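Local coordinates for protein lovastatin nonaketide synthase, polyketide synthase component (Aspergillus terreus, PDB 7CPX) that builds the lovastatin precursor dihydromonacolin L from nine malonyl-CoA units on its own carrier domain, using NADPH and S-adenosyl-L-methionine, as a homodimeric iterative polyketide synthase working with LovC, at residues I562-M573 against C850-C858; L768-E779 against A815-V823. The protein carries 2 engineered substitutions. One frame throughout, in Å; residues are numbered along the deposited sequence.

Overall arrangement
The chain passes through the ketosynthase before entering the malonyl-CoA:ACP transacylase domain, which holds all four segments. Residues 562-573 run out of the central strand 558-563 of its five-stranded parallel sheet; contact 1 is completed only at 850-858, just after the neighbouring strand 844-848, closing a loop of 276 residues. Contact 2 lies wholly within that loop. It pairs helix 768-780 with 815-823 after a connection of 35 residues, part of it not modelled. Contact 1 thus joins the ends of two adjacent sheet strands, whereas contact 2 packs two helices side by side; their centres lie about 23 Å apart and the two do not touch. The LovC-binding region, 695-757, also falls between the segments of contact 1.

Contact 1: I562-M573 against C850-C858; sequences IFTGQGAQWPGM and CHPALKSPC
Thr564 and Cys850 meet where two neighbouring strands run out into loops. The Thr564 hydroxyl, held between its own backbone N and carbonyl carbon (chi1 60°), accepts an almost straight hydrogen bond from the backbone, Cys850 N to Thr564 OG1 at 2.9 Å, and has a weak bond with Val848 O. A beta-branched threonine suits the place: OG1 serves the buried amide while CG2 lies against the Cys850 backbone.

Cys850 is small enough to fit between Thr564, Ala568 and Trp570. Its SG rests on the backbone of the other segment, 3.5 Å from Gln569 CA, and also makes an oblique sulfur-aromatic contact, with Cys850 SG 4.9 Å from the centroid of the Trp570 five-membered ring. With CG anti to the carbonyl carbon (chi1 -44°), the indole takes Ala568 C over the centre of one face and turns its NE1 edge to the other segment; Trp570 NE1 bonds to His851 O at 2.9 Å. This bond is bent, and the donor stands above the carbonyl plane. Beyond it, the Trp570 and Pro852 side chains cross at about a right angle, with Trp570 CZ2 4.0 Å from Pro852 CD, on the ring that follows a cis peptide.

Nearer the sheet the contact is apolar. Leu854 at the helix N-cap sends CD1 to Ile562 CG2 at 3.5 Å, and Ile562 uses its other branch, CG1 and CD1, against Cys858 SG. Methyl-sized Ala568 and Ala853 let the two loops come close.

The sequence GQGAQ after strand 558-563 is the signature loop of malonyl/acyltransferase domains. Here Gln566 O bonds His655 NE2, placing the loop beside the probable nucleophile elbow around Ser656.

Contact 2: L768-E779 against A815-V823; sequences LPCADPYMQALE and AKYWKDNLV
Asp772 and Lys819 join the two helices by a salt bridge: Lys819 NZ lies 3.0 Å from Asp772 OD1 and meets that oxygen nearly along its C-O bond. The lysine is fully extended, its chi1 to chi4 all near 180°, which carries the ammonium group across to the aspartate while its methylenes remain available for packing. Met775 uses them: its flexible thioether turns at chi3 (68°), and Met775 SD touches Lys819 CD at 3.5 Å. Met775 CG lies by Ala815 CB, 3.6 Å away, where a methyl group lets the helices approach.

Deeper in, Leu778 sets both methyls against Trp818, obliquely to the indole, with Leu778 CD1 3.4 Å from Trp818 CB and CD2 beside the indole CD1; the two side chains cross at about a right angle. Tyr774 brings its ring edge up to the backbone, Trp818 O lying in the ring plane, and the weak bond from Tyr774 OH to Trp818 O spans 3.3 Å. At the other end of the interface Val823 CG2 fits between Ala771 CB, at 3.7 Å, and Leu768 CD1. The helix axes run roughly antiparallel, at 145°, and approach to 9.2 Å.

A second shell surrounds these groups. Arg681 makes a cation-pi contact with Tyr774, and Ile677 touches Tyr774, Leu778 and Trp818 alike. Both segments thus pack on helix 671-682, and 815-823 also on helix 657-665, through Trp818 on Ile660 and Ala663; its Asn821 ND2 bonds Ser656 O just before that helix. Tyr817, bonded to Glu659 and Ser799, ties helix 815-820 to the region following edge strand 797-798.

Contact 1: I562-M573 against C850-C858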
loop_
_atom_site.group_PDB
_atom_site.type_symbol
_atom_site.label_atom_id
_atom_site.label_comp_id
_atom_site.label_asym_id
_atom_site.label_seq_id
_atom_site.Cartn_x
_atom_site.Cartn_y
_atom_site.Cartn_z
ATOM N N ILE A 562 -24.181 73.842 -10.766
ATOM C CA ILE A 562 -23.876 74.778 -11.840
ATOM C C ILE A 562 -25.160 75.018 -12.617
ATOM O O ILE A 562 -25.719 74.087 -13.204
ATOM C CB ILE A 562 -22.766 74.234 -12.751
ATOM C CG1 ILE A 562 -21.467 74.099 -11.957
ATOM C CG2 ILE A 562 -22.587 75.126 -13.967
ATOM C CD1 ILE A 562 -21.054 72.664 -11.711
ATOM N N PHE A 563 -25.627 76.260 -12.636
ATOM C CA PHE A 563 -26.965 76.578 -13.112
ATOM C C PHE A 563 -26.899 77.159 -14.521
ATOM O O PHE A 563 -26.198 78.147 -14.760
ATOM C CB PHE A 563 -27.646 77.541 -12.143
ATOM C CG PHE A 563 -28.054 76.892 -10.856
ATOM C CD1 PHE A 563 -27.102 76.541 -9.914
ATOM C CD2 PHE A 563 -29.384 76.615 -10.592
ATOM C CE1 PHE A 563 -27.468 75.934 -8.732
ATOM C CE2 PHE A 563 -29.756 76.009 -9.409
ATOM C CZ PHE A 563 -28.796 75.667 -8.480
ATOM N N THR A 564 -27.630 76.537 -15.443
ATOM C CA THR A 564 -27.632 76.966 -16.833
ATOM C C THR A 564 -28.459 78.236 -17.006
ATOM O O THR A 564 -29.399 78.500 -16.252
ATOM C CB THR A 564 -28.189 75.860 -17.731
ATOM O OG1 THR A 564 -29.531 75.549 -17.336
ATOM C CG2 THR A 564 -27.330 74.607 -17.631
ATOM N N GLY A 565 -28.105 79.017 -18.024
ATOM C CA GLY A 565 -28.741 80.299 -18.254
ATOM C C GLY A 565 -29.463 80.405 -19.580
ATOM O O GLY A 565 -29.629 79.410 -20.291
ATOM N N GLN A 566 -29.897 81.616 -19.919
ATOM C CA GLN A 566 -30.591 81.842 -21.177
ATOM C C GLN A 566 -29.659 81.580 -22.354
ATOM O O GLN A 566 -28.440 81.743 -22.261
ATOM C CB GLN A 566 -31.131 83.271 -21.240
ATOM C CG GLN A 566 -31.927 83.582 -22.500
ATOM C CD GLN A 566 -32.524 84.976 -22.485
ATOM O OE1 GLN A 566 -32.405 85.705 -21.500
ATOM N NE2 GLN A 566 -33.172 85.354 -23.582
ATOM N N GLY A 567 -30.251 81.166 -23.473
ATOM C CA GLY A 567 -29.505 80.748 -24.635
ATOM C C GLY A 567 -29.199 79.268 -24.677
ATOM O O GLY A 567 -28.845 78.750 -25.743
ATOM N N ALA A 568 -29.323 78.574 -23.545
ATOM C CA ALA A 568 -29.155 77.132 -23.481
ATOM C C ALA A 568 -30.472 76.384 -23.342
ATOM O O ALA A 568 -30.479 75.154 -23.457
ATOM C CB ALA A 568 -28.241 76.759 -22.304
ATOM N N GLN A 569 -31.577 77.084 -23.096
ATOM C CA GLN A 569 -32.859 76.420 -22.921
ATOM C C GLN A 569 -33.256 75.693 -24.200
ATOM O O GLN A 569 -33.149 76.241 -25.301
ATOM C CB GLN A 569 -33.936 77.431 -22.519
ATOM C CG GLN A 569 -34.472 78.307 -23.650
ATOM C CD GLN A 569 -33.403 79.168 -24.293
ATOM O OE1 GLN A 569 -32.260 79.204 -23.840
ATOM N NE2 GLN A 569 -33.773 79.869 -25.358
ATOM N N TRP A 570 -33.708 74.457 -24.047
ATOM C CA TRP A 570 -34.127 73.622 -25.157
ATOM C C TRP A 570 -35.641 73.637 -25.289
ATOM O O TRP A 570 -36.358 73.907 -24.321
ATOM C CB TRP A 570 -33.637 72.184 -24.954
ATOM C CG TRP A 570 -32.217 72.098 -24.483
ATOM C CD1 TRP A 570 -31.762 71.467 -23.361
ATOM C CD2 TRP A 570 -31.065 72.672 -25.114
ATOM N NE1 TRP A 570 -30.398 71.604 -23.260
ATOM C CE2 TRP A 570 -29.947 72.341 -24.323
ATOM C CE3 TRP A 570 -30.872 73.429 -26.274
ATOM C CZ2 TRP A 570 -28.654 72.743 -24.653
ATOM C CZ3 TRP A 570 -29.587 73.826 -26.600
ATOM C CH2 TRP A 570 -28.495 73.482 -25.793
ATOM N N PRO A 571 -36.170 73.371 -26.481
ATOM C CA PRO A 571 -37.628 73.357 -26.644
ATOM C C PRO A 571 -38.274 72.252 -25.821
ATOM O O PRO A 571 -37.729 71.155 -25.678
ATOM C CB PRO A 571 -37.815 73.128 -28.147
ATOM C CG PRO A 571 -36.559 72.465 -28.592
ATOM C CD PRO A 571 -35.472 73.039 -27.735
ATOM N N GLY A 572 -39.449 72.554 -25.280
ATOM C CA GLY A 572 -40.239 71.549 -24.584
ATOM C C GLY A 572 -39.558 70.936 -23.381
ATOM O O GLY A 572 -39.624 69.714 -23.190
ATOM N N MET A 573 -38.901 71.750 -22.561
ATOM C CA MET A 573 -38.296 71.244 -21.339
ATOM C C MET A 573 -39.360 71.027 -20.269
ATOM O O MET A 573 -40.340 71.771 -20.173
ATOM C CB MET A 573 -37.228 72.211 -20.828
ATOM C CG MET A 573 -36.059 72.416 -21.782
ATOM S SD MET A 573 -34.665 71.307 -21.491
ATOM C CE MET A 573 -35.301 69.760 -22.130
ATOM N N CYS A 850 -30.191 72.959 -18.370
ATOM C CA CYS A 850 -30.049 72.620 -19.786
ATOM C C CYS A 850 -28.610 72.203 -20.096
ATOM O O CYS A 850 -27.779 72.973 -20.580
ATOM C CB CYS A 850 -30.496 73.795 -20.643
ATOM S SG CYS A 850 -32.014 74.554 -20.024
ATOM N N HIS A 851 -28.332 70.937 -19.796
ATOM C CA HIS A 851 -27.098 70.305 -20.228
ATOM C C HIS A 851 -27.091 70.209 -21.755
ATOM O O HIS A 851 -28.152 70.076 -22.374
ATOM C CB HIS A 851 -26.996 68.917 -19.595
ATOM C CG HIS A 851 -25.641 68.288 -19.689
ATOM N ND1 HIS A 851 -25.346 67.288 -20.589
ATOM C CD2 HIS A 851 -24.509 68.496 -18.973
ATOM C CE1 HIS A 851 -24.088 66.915 -20.435
ATOM N NE2 HIS A 851 -23.557 67.636 -19.463
ATOM N N PRO A 852 -25.912 70.272 -22.403
ATOM C CA PRO A 852 -24.525 70.442 -21.961
ATOM C C PRO A 852 -23.958 71.846 -22.175
ATOM O O PRO A 852 -22.835 71.978 -22.665
ATOM C CB PRO A 852 -23.783 69.441 -22.841
ATOM C CG PRO A 852 -24.506 69.555 -24.154
ATOM C CD PRO A 852 -25.955 69.894 -23.827
ATOM N N ALA A 853 -24.717 72.881 -21.818
ATOM C CA ALA A 853 -24.266 74.242 -22.089
ATOM C C ALA A 853 -22.991 74.576 -21.323
ATOM O O ALA A 853 -22.068 75.183 -21.879
ATOM C CB ALA A 853 -25.373 75.236 -21.744
ATOM N N LEU A 854 -22.917 74.188 -20.050
ATOM C CA LEU A 854 -21.828 74.587 -19.167
ATOM C C LEU A 854 -20.882 73.441 -18.825
ATOM O O LEU A 854 -20.033 73.601 -17.943
ATOM C CB LEU A 854 -22.397 75.183 -17.878
ATOM C CG LEU A 854 -23.216 76.466 -18.030
ATOM C CD1 LEU A 854 -23.963 76.775 -16.742
ATOM C CD2 LEU A 854 -22.320 77.630 -18.420
ATOM N N LYS A 855 -20.997 72.297 -19.498
ATOM C CA LYS A 855 -20.231 71.122 -19.090
ATOM C C LYS A 855 -18.737 71.329 -19.311
ATOM O O LYS A 855 -17.941 71.284 -18.365
ATOM C CB LYS A 855 -20.726 69.889 -19.849
ATOM C CG LYS A 855 -20.071 68.584 -19.407
ATOM C CD LYS A 855 -18.894 68.191 -20.293
ATOM C CE LYS A 855 -19.355 67.704 -21.658
ATOM N NZ LYS A 855 -18.216 67.241 -22.497
ATOM N N SER A 856 -18.334 71.545 -20.566
ATOM C CA SER A 856 -16.908 71.596 -20.888
ATOM C C SER A 856 -16.185 72.722 -20.162
ATOM O O SER A 856 -15.179 72.452 -19.482
ATOM C CB SER A 856 -16.740 71.708 -22.404
ATOM O OG SER A 856 -15.378 71.896 -22.752
ATOM N N PRO A 857 -16.609 73.986 -20.270
ATOM C CA PRO A 857 -15.871 75.045 -19.563
ATOM C C PRO A 857 -15.864 74.863 -18.057
ATOM O O PRO A 857 -14.843 75.123 -17.411
ATOM C CB PRO A 857 -16.605 76.326 -19.986
ATOM C CG PRO A 857 -17.962 75.876 -20.393
ATOM C CD PRO A 857 -17.775 74.519 -20.996
ATOM N N CYS A 858 -16.972 74.395 -17.479
ATOM C CA CYS A 858 -17.030 74.235 -16.031
ATOM C C CYS A 858 -16.079 73.144 -15.559
ATOM O O CYS A 858 -15.340 73.330 -14.586
ATOM C CB CYS A 858 -18.458 73.919 -15.591
ATOM S SG CYS A 858 -18.617 73.677 -13.812
#

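Contact 2: L768-E779 against A815-V823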
loop_
_atom_site.group_PDB
_atom_site.type_symbol
_atom_site.label_atom_id
_atom_site.label_comp_id
_atom_site.label_asym_id
_atom_site.label_seq_id
_atom_site.Cartn_x
_atom_site.Cartn_y
_atom_site.Cartn_z
ATOM N N LEU A 768 -29.792 96.778 -21.171
ATOM C CA LEU A 768 -29.527 97.708 -20.075
ATOM C C LEU A 768 -30.721 98.597 -19.759
ATOM O O LEU A 768 -31.085 98.703 -18.574
ATOM C CB LEU A 768 -28.286 98.545 -20.401
ATOM C CG LEU A 768 -27.920 99.624 -19.379
ATOM C CD1 LEU A 768 -27.755 99.024 -17.990
ATOM C CD2 LEU A 768 -26.652 100.347 -19.802
ATOM N N PRO A 769 -31.366 99.258 -20.726
ATOM C CA PRO A 769 -32.488 100.139 -20.362
ATOM C C PRO A 769 -33.644 99.400 -19.714
ATOM O O PRO A 769 -34.137 99.840 -18.667
ATOM C CB PRO A 769 -32.892 100.767 -21.703
ATOM C CG PRO A 769 -32.396 99.827 -22.736
ATOM C CD PRO A 769 -31.141 99.231 -22.182
ATOM N N CYS A 770 -34.082 98.279 -20.292
ATOM C CA CYS A 770 -35.177 97.518 -19.703
ATOM C C CYS A 770 -34.853 97.042 -18.295
ATOM O O CYS A 770 -35.775 96.780 -17.515
ATOM C CB CYS A 770 -35.520 96.319 -20.589
ATOM S SG CYS A 770 -36.036 96.760 -22.265
ATOM N N ALA A 771 -33.568 96.926 -17.952
ATOM C CA ALA A 771 -33.200 96.531 -16.597
ATOM C C ALA A 771 -33.626 97.576 -15.574
ATOM O O ALA A 771 -33.920 97.229 -14.424
ATOM C CB ALA A 771 -31.693 96.294 -16.510
ATOM N N ASP A 772 -33.665 98.852 -15.966
ATOM C CA ASP A 772 -34.037 99.903 -15.019
ATOM C C ASP A 772 -35.449 99.713 -14.484
ATOM O O ASP A 772 -35.609 99.500 -13.270
ATOM C CB ASP A 772 -33.851 101.271 -15.680
ATOM C CG ASP A 772 -32.392 101.607 -15.923
ATOM O OD1 ASP A 772 -31.533 101.129 -15.153
ATOM O OD2 ASP A 772 -32.104 102.351 -16.885
ATOM N N PRO A 773 -36.506 99.774 -15.303
ATOM C CA PRO A 773 -37.851 99.548 -14.748
ATOM C C PRO A 773 -38.000 98.186 -14.098
ATOM O O PRO A 773 -38.641 98.068 -13.046
ATOM C CB PRO A 773 -38.763 99.705 -15.972
ATOM C CG PRO A 773 -37.895 99.385 -17.135
ATOM C CD PRO A 773 -36.530 99.886 -16.772
ATOM N N TYR A 774 -37.397 97.150 -14.688
ATOM C CA TYR A 774 -37.483 95.814 -14.109
ATOM C C TYR A 774 -37.022 95.825 -12.658
ATOM O O TYR A 774 -37.747 95.383 -11.760
ATOM C CB TYR A 774 -36.651 94.837 -14.942
ATOM C CG TYR A 774 -36.001 93.733 -14.140
ATOM C CD1 TYR A 774 -36.746 92.671 -13.649
ATOM C CD2 TYR A 774 -34.636 93.749 -13.886
ATOM C CE1 TYR A 774 -36.152 91.659 -12.918
ATOM C CE2 TYR A 774 -34.032 92.742 -13.158
ATOM C CZ TYR A 774 -34.795 91.700 -12.677
ATOM O OH TYR A 774 -34.198 90.695 -11.953
ATOM N N MET A 775 -35.828 96.365 -12.405
ATOM C CA MET A 775 -35.355 96.477 -11.031
ATOM C C MET A 775 -36.324 97.302 -10.196
ATOM O O MET A 775 -36.620 96.951 -9.048
ATOM C CB MET A 775 -33.959 97.099 -11.004
ATOM C CG MET A 775 -33.282 97.033 -9.643
ATOM S SD MET A 775 -31.700 97.897 -9.594
ATOM C CE MET A 775 -32.235 99.597 -9.773
ATOM N N GLN A 776 -36.842 98.397 -10.762
ATOM C CA GLN A 776 -37.819 99.200 -10.037
ATOM C C GLN A 776 -39.018 98.362 -9.621
ATOM O O GLN A 776 -39.583 98.577 -8.542
ATOM C CB GLN A 776 -38.268 100.384 -10.893
ATOM C CG GLN A 776 -37.178 101.413 -11.145
ATOM C CD GLN A 776 -37.618 102.506 -12.099
ATOM O OE1 GLN A 776 -38.749 102.505 -12.584
ATOM N NE2 GLN A 776 -36.721 103.447 -12.374
ATOM N N ALA A 777 -39.421 97.402 -10.457
ATOM C CA ALA A 777 -40.479 96.482 -10.060
ATOM C C ALA A 777 -39.966 95.456 -9.059
ATOM O O ALA A 777 -40.664 95.120 -8.095
ATOM C CB ALA A 777 -41.058 95.787 -11.293
ATOM N N LEU A 778 -38.740 94.964 -9.260
ATOM C CA LEU A 778 -38.201 93.943 -8.370
ATOM C C LEU A 778 -38.062 94.461 -6.945
ATOM O O LEU A 778 -38.118 93.674 -5.994
ATOM C CB LEU A 778 -36.853 93.451 -8.895
ATOM C CG LEU A 778 -36.323 92.164 -8.260
ATOM C CD1 LEU A 778 -35.617 91.317 -9.303
ATOM C CD2 LEU A 778 -35.383 92.474 -7.110
ATOM N N GLU A 779 -37.888 95.773 -6.774
ATOM C CA GLU A 779 -37.857 96.337 -5.430
ATOM C C GLU A 779 -39.175 96.088 -4.708
ATOM O O GLU A 779 -39.188 95.779 -3.511
ATOM C CB GLU A 779 -37.552 97.834 -5.493
ATOM C CG GLU A 779 -36.139 98.156 -5.947
ATOM C CD GLU A 779 -35.864 99.646 -5.984
ATOM O OE1 GLU A 779 -36.808 100.432 -5.753
ATOM O OE2 GLU A 779 -34.704 100.032 -6.244
ATOM N N ALA A 815 -31.874 94.379 -4.935
ATOM C CA ALA A 815 -32.388 94.426 -6.299
ATOM C C ALA A 815 -31.281 94.706 -7.305
ATOM O O ALA A 815 -31.357 94.258 -8.457
ATOM C CB ALA A 815 -33.485 95.485 -6.409
ATOM N N LYS A 816 -30.249 95.445 -6.895
ATOM C CA LYS A 816 -29.153 95.746 -7.807
ATOM C C LYS A 816 -28.434 94.480 -8.249
ATOM O O LYS A 816 -27.908 94.424 -9.365
ATOM C CB LYS A 816 -28.176 96.718 -7.148
ATOM C CG LYS A 816 -28.799 98.062 -6.808
ATOM C CD LYS A 816 -27.788 99.020 -6.204
ATOM C CE LYS A 816 -28.422 100.367 -5.893
ATOM N NZ LYS A 816 -27.448 101.324 -5.301
ATOM N N TYR A 817 -28.402 93.451 -7.400
ATOM C CA TYR A 817 -27.818 92.180 -7.815
ATOM C C TYR A 817 -28.652 91.521 -8.907
ATOM O O TYR A 817 -28.108 91.006 -9.893
ATOM C CB TYR A 817 -27.677 91.251 -6.611
ATOM C CG TYR A 817 -27.087 89.903 -6.950
ATOM C CD1 TYR A 817 -25.872 89.804 -7.614
ATOM C CD2 TYR A 817 -27.739 88.729 -6.600
ATOM C CE1 TYR A 817 -25.327 88.576 -7.925
ATOM C CE2 TYR A 817 -27.199 87.495 -6.905
ATOM C CZ TYR A 817 -25.993 87.425 -7.568
ATOM O OH TYR A 817 -25.448 86.199 -7.878
ATOM N N TRP A 818 -29.977 91.530 -8.754
ATOM C CA TRP A 818 -30.835 90.966 -9.789
ATOM C C TRP A 818 -30.742 91.770 -11.079
ATOM O O TRP A 818 -30.938 91.222 -12.169
ATOM C CB TRP A 818 -32.279 90.904 -9.295
ATOM C CG TRP A 818 -32.427 90.194 -7.981
ATOM C CD1 TRP A 818 -32.406 90.759 -6.740
ATOM C CD2 TRP A 818 -32.616 88.789 -7.778
ATOM N NE1 TRP A 818 -32.570 89.794 -5.776
ATOM C CE2 TRP A 818 -32.702 88.575 -6.387
ATOM C CE3 TRP A 818 -32.722 87.690 -8.636
ATOM C CZ2 TRP A 818 -32.889 87.310 -5.837
ATOM C CZ3 TRP A 818 -32.908 86.434 -8.086
ATOM C CH2 TRP A 818 -32.989 86.256 -6.700
ATOM N N LYS A 819 -30.453 93.071 -10.976
ATOM C CA LYS A 819 -30.197 93.864 -12.175
ATOM C C LYS A 819 -28.871 93.474 -12.819
ATOM O O LYS A 819 -28.792 93.283 -14.039
ATOM C CB LYS A 819 -30.208 95.352 -11.825
ATOM C CG LYS A 819 -29.703 96.261 -12.934
ATOM C CD LYS A 819 -29.903 97.725 -12.583
ATOM C CE LYS A 819 -29.268 98.635 -13.621
ATOM N NZ LYS A 819 -29.480 100.074 -13.304
ATOM N N ASP A 820 -27.815 93.348 -12.012
ATOM C CA ASP A 820 -26.526 92.907 -12.523
ATOM C C ASP A 820 -26.614 91.527 -13.154
ATOM O O ASP A 820 -25.774 91.184 -13.993
ATOM C CB ASP A 820 -25.493 92.893 -11.395
ATOM C CG ASP A 820 -25.283 94.261 -10.780
ATOM O OD1 ASP A 820 -25.926 95.227 -11.242
ATOM O OD2 ASP A 820 -24.474 94.371 -9.835
ATOM N N ASN A 821 -27.609 90.729 -12.759
ATOM C CA ASN A 821 -27.789 89.414 -13.367
ATOM C C ASN A 821 -27.813 89.513 -14.886
ATOM O O ASN A 821 -27.257 88.656 -15.582
ATOM C CB ASN A 821 -29.079 88.772 -12.855
ATOM C CG ASN A 821 -29.324 87.402 -13.455
ATOM O OD1 ASN A 821 -28.387 86.706 -13.849
ATOM N ND2 ASN A 821 -30.590 87.009 -13.535
ATOM N N LEU A 822 -28.455 90.554 -15.419
ATOM C CA LEU A 822 -28.503 90.791 -16.853
ATOM C C LEU A 822 -27.625 91.948 -17.305
ATOM O O LEU A 822 -27.399 92.094 -18.511
ATOM C CB LEU A 822 -29.949 91.059 -17.301
ATOM C CG LEU A 822 -30.875 89.848 -17.451
ATOM C CD1 LEU A 822 -30.408 88.941 -18.579
ATOM C CD2 LEU A 822 -30.984 89.070 -16.148
ATOM N N VAL A 823 -27.125 92.770 -16.382
ATOM C CA VAL A 823 -26.311 93.925 -16.748
ATOM C C VAL A 823 -24.831 93.580 -16.639
ATOM O O VAL A 823 -24.091 93.652 -17.627
ATOM C CB VAL A 823 -26.656 95.142 -15.870
ATOM C CG1 VAL A 823 -25.649 96.267 -16.095
ATOM C CG2 VAL A 823 -28.073 95.619 -16.159
#